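Local coordinates for protein heme oxygenase (mycobilin-producing) (Mycobacterium tuberculosis, PDB 6PLE) that degrades heme by oxidative opening of its porphyrin ring, giving mycobilin and free iron, at residues Val3-Ala8 with Glu58-Phe63. The protein carries 1 engineered substitution. Residues are numbered along the deposited sequence; the frame is centred on the assembly and turned at random.
Sequences VVKINA and ESDEAF. With BLA (biliverdine IX alpha), chain C.
Beside the biliverdin pocket, strand 3-9 of the antiparallel sheet meets the first turn of helix 60-71 through V3, K5, D60 and F63. K5 and V3 provide the strand's share of the contact. The aliphatic chain of K5 runs over one face of the F63 ring. CG of K5 sits 3.8 Å from the ring centroid, 12° off the normal, a CH-pi contact. Further along, K5 CE lies 3.3 Å from CD2 of F63. Bends at chi2 (52°) and near the amine let the chain follow the ring and end at D60. There K5 NZ donates to D60 OD1 at 2.5 Å in a salt bridge and meets that oxygen nearly along its C-O axis. D60 CG stands anti to the backbone N, and its carboxylate meets the end of the lysine, the two side chains running at about a right angle. E91 of strand 89-93 is a second salt-bridge partner of K5 NZ. The amine thus has two acidic partners, which probably favours its charged form. The sheet-and-helix packing is that of the dimeric alpha-beta barrel clan, to which the antibiotic biosynthesis monooxygenase family belongs. V3 fits against the start of the helix, with CG2 3.5 Å from S59 O and CG1 3.9 Å from D60 N. S59 is the N-cap: its OG accepts from A62 N at 3.0 Å. On the pocket side, the F63 ring edge meets vinyl carbon CBB of biliverdin, which lies 3.7 Å from F63 CE1. W66, a predicted transition-state stabiliser, is close to F63 and also hydrogen-bonded to biliverdin. Two residues along the strand from K5, N7 ND2 donates to the biliverdin lactam oxygen OB at 2.9 Å, nearly straight at 166°.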
loop_
_atom_site.group_PDB
_atom_site.type_symbol
_atom_site.label_atom_id
_atom_site.label_comp_id
_atom_site.label_asym_id
_atom_site.label_seq_id
_atom_site.Cartn_x
_atom_site.Cartn_y
_atom_site.Cartn_z
ATOM N N VAL A 3 -7.027 -14.438 -16.981
ATOM C CA VAL A 3 -7.647 -13.352 -16.250
ATOM C C VAL A 3 -6.968 -12.071 -16.681
ATOM O O VAL A 3 -5.912 -12.090 -17.313
ATOM C CB VAL A 3 -7.548 -13.569 -14.734
ATOM C CG1 VAL A 3 -7.961 -14.992 -14.417
ATOM C CG2 VAL A 3 -6.119 -13.358 -14.269
ATOM N N VAL A 4 -7.592 -10.946 -16.355
ATOM C CA VAL A 4 -7.016 -9.637 -16.643
ATOM C C VAL A 4 -7.183 -8.782 -15.407
ATOM O O VAL A 4 -8.267 -8.752 -14.821
ATOM C CB VAL A 4 -7.673 -8.953 -17.860
ATOM C CG1 VAL A 4 -7.360 -7.478 -17.860
ATOM C CG2 VAL A 4 -7.180 -9.566 -19.123
ATOM N N LYS A 5 -6.114 -8.113 -15.006
ATOM C CA LYS A 5 -6.112 -7.166 -13.907
ATOM C C LYS A 5 -5.866 -5.798 -14.499
ATOM O O LYS A 5 -4.823 -5.578 -15.115
ATOM C CB LYS A 5 -4.994 -7.469 -12.904
ATOM C CG LYS A 5 -5.335 -8.342 -11.711
ATOM C CD LYS A 5 -5.995 -9.635 -12.095
ATOM C CE LYS A 5 -6.220 -10.463 -10.857
ATOM N NZ LYS A 5 -7.553 -11.125 -10.784
ATOM N N ILE A 6 -6.776 -4.858 -14.264
ATOM C CA ILE A 6 -6.585 -3.493 -14.720
ATOM C C ILE A 6 -6.369 -2.613 -13.508
ATOM O O ILE A 6 -7.099 -2.731 -12.515
ATOM C CB ILE A 6 -7.767 -3.006 -15.563
ATOM C CG1 ILE A 6 -7.804 -3.821 -16.866
ATOM C CG2 ILE A 6 -7.632 -1.512 -15.802
ATOM C CD1 ILE A 6 -8.725 -3.243 -17.913
ATOM N N ASN A 7 -5.358 -1.747 -13.581
ATOM C CA ASN A 7 -5.003 -0.850 -12.486
ATOM C C ASN A 7 -5.164 0.584 -12.977
ATOM O O ASN A 7 -4.376 1.066 -13.795
ATOM C CB ASN A 7 -3.579 -1.134 -11.980
ATOM C CG ASN A 7 -3.095 -0.119 -10.946
ATOM O OD1 ASN A 7 -3.847 0.745 -10.475
ATOM N ND2 ASN A 7 -1.816 -0.223 -10.587
ATOM N N ALA A 8 -6.186 1.267 -12.483
ATOM C CA ALA A 8 -6.388 2.664 -12.854
ATOM C C ALA A 8 -5.534 3.530 -11.938
ATOM O O ALA A 8 -5.879 3.755 -10.781
ATOM C CB ALA A 8 -7.864 3.030 -12.787
ATOM N N GLU A 58 -2.425 -16.316 -16.603
ATOM C CA GLU A 58 -3.030 -17.618 -16.874
ATOM C C GLU A 58 -4.157 -17.918 -15.907
ATOM O O GLU A 58 -5.114 -18.625 -16.248
ATOM C CB GLU A 58 -1.979 -18.714 -16.769
ATOM C CG GLU A 58 -0.812 -18.546 -17.722
ATOM C CD GLU A 58 -0.656 -19.722 -18.667
ATOM O OE1 GLU A 58 0.480 -20.232 -18.795
ATOM O OE2 GLU A 58 -1.671 -20.134 -19.272
ATOM N N SER A 59 -4.048 -17.402 -14.691
ATOM C CA SER A 59 -4.969 -17.719 -13.615
ATOM C C SER A 59 -4.872 -16.590 -12.601
ATOM O O SER A 59 -4.016 -15.716 -12.709
ATOM C CB SER A 59 -4.622 -19.077 -12.993
ATOM O OG SER A 59 -3.610 -18.910 -12.001
ATOM N N ASP A 60 -5.751 -16.616 -11.608
ATOM C CA ASP A 60 -5.611 -15.624 -10.551
ATOM C C ASP A 60 -4.462 -15.964 -9.623
ATOM O O ASP A 60 -3.783 -15.064 -9.129
ATOM C CB ASP A 60 -6.903 -15.491 -9.751
ATOM C CG ASP A 60 -6.921 -14.235 -8.910
ATOM O OD1 ASP A 60 -6.755 -13.144 -9.480
ATOM O OD2 ASP A 60 -7.077 -14.326 -7.681
ATOM N N GLU A 61 -4.224 -17.258 -9.407
ATOM C CA GLU A 61 -3.073 -17.696 -8.628
ATOM C C GLU A 61 -1.775 -17.180 -9.236
ATOM O O GLU A 61 -0.842 -16.816 -8.507
ATOM C CB GLU A 61 -3.081 -19.221 -8.526
ATOM C CG GLU A 61 -4.379 -19.785 -7.922
ATOM C CD GLU A 61 -5.354 -20.345 -8.964
ATOM O OE1 GLU A 61 -5.163 -21.503 -9.403
ATOM O OE2 GLU A 61 -6.329 -19.641 -9.332
ATOM N N ALA A 62 -1.704 -17.117 -10.571
ATOM C CA ALA A 62 -0.590 -16.429 -11.214
ATOM C C ALA A 62 -0.504 -14.984 -10.747
ATOM O O ALA A 62 0.575 -14.509 -10.366
ATOM C CB ALA A 62 -0.728 -16.493 -12.730
ATOM N N PHE A 63 -1.639 -14.267 -10.745
ATOM C CA PHE A 63 -1.611 -12.883 -10.279
ATOM C C PHE A 63 -1.163 -12.793 -8.830
ATOM O O PHE A 63 -0.317 -11.958 -8.479
ATOM C CB PHE A 63 -2.972 -12.222 -10.410
ATOM C CG PHE A 63 -3.034 -10.902 -9.709
ATOM C CD1 PHE A 63 -2.263 -9.846 -10.148
ATOM C CD2 PHE A 63 -3.789 -10.737 -8.575
ATOM C CE1 PHE A 63 -2.291 -8.642 -9.492
ATOM C CE2 PHE A 63 -3.813 -9.541 -7.926
ATOM C CZ PHE A 63 -3.067 -8.492 -8.384
HETATM C CHA BLA C . 4.073 1.762 -10.768
HETATM N NA BLA C . 4.006 -0.692 -11.539
HETATM C C1A BLA C . 4.611 0.507 -11.470
HETATM C C2A BLA C . 5.790 0.456 -12.137
HETATM C C3A BLA C . 5.916 -0.808 -12.630
HETATM C C4A BLA C . 4.792 -1.525 -12.248
HETATM C CMA BLA C . 7.079 -1.330 -13.467
HETATM C CAA BLA C . 6.699 1.685 -12.234
HETATM C CBA BLA C . 7.720 1.711 -11.083
HETATM C CGA BLA C . 7.279 2.655 -9.959
HETATM O O1A BLA C . 6.984 3.861 -10.162
HETATM O O2A BLA C . 7.227 2.216 -8.790
HETATM C CHB BLA C . 4.383 -2.997 -12.528
HETATM N NB BLA C . 1.982 -2.315 -11.901
HETATM C C1B BLA C . 3.078 -3.299 -12.372
HETATM C C2B BLA C . 2.365 -4.597 -12.598
HETATM C C3B BLA C . 0.980 -4.435 -12.297
HETATM C C4B BLA C . 0.657 -3.049 -11.851
HETATM C CMB BLA C . 3.007 -5.911 -13.079
HETATM O OB BLA C . -0.384 -2.604 -11.520
HETATM C CAB BLA C . -0.075 -5.524 -12.396
HETATM C CBB BLA C . -0.080 -6.507 -11.517
HETATM N NC BLA C . 1.472 -2.294 -8.747
HETATM C C1C BLA C . 1.008 -3.765 -8.708
HETATM C C2C BLA C . -0.329 -3.774 -8.046
HETATM C C3C BLA C . -0.706 -2.443 -7.690
HETATM C C4C BLA C . 0.358 -1.471 -8.078
HETATM C CMC BLA C . -1.155 -5.039 -7.799
HETATM O OC BLA C . 1.602 -4.703 -9.121
HETATM C CAC BLA C . -1.989 -1.970 -6.993
HETATM C CBC BLA C . -3.172 -2.165 -7.514
HETATM C CHD BLA C . 0.265 -0.161 -7.891
HETATM N ND BLA C . 2.300 0.383 -9.521
HETATM C C1D BLA C . 1.244 0.803 -8.577
HETATM C C2D BLA C . 1.300 2.279 -8.359
HETATM C C3D BLA C . 2.396 2.782 -9.203
HETATM C C4D BLA C . 3.036 1.632 -9.933
HETATM C CMD BLA C . 0.386 3.117 -7.447
HETATM C CAD BLA C . 2.920 4.200 -9.352
HETATM C CBD BLA C . 4.213 4.186 -8.529
HETATM C CGD BLA C . 4.784 5.589 -8.391
HETATM O O1D BLA C . 4.086 6.496 -7.879
HETATM O O2D BLA C . 5.955 5.826 -8.783
#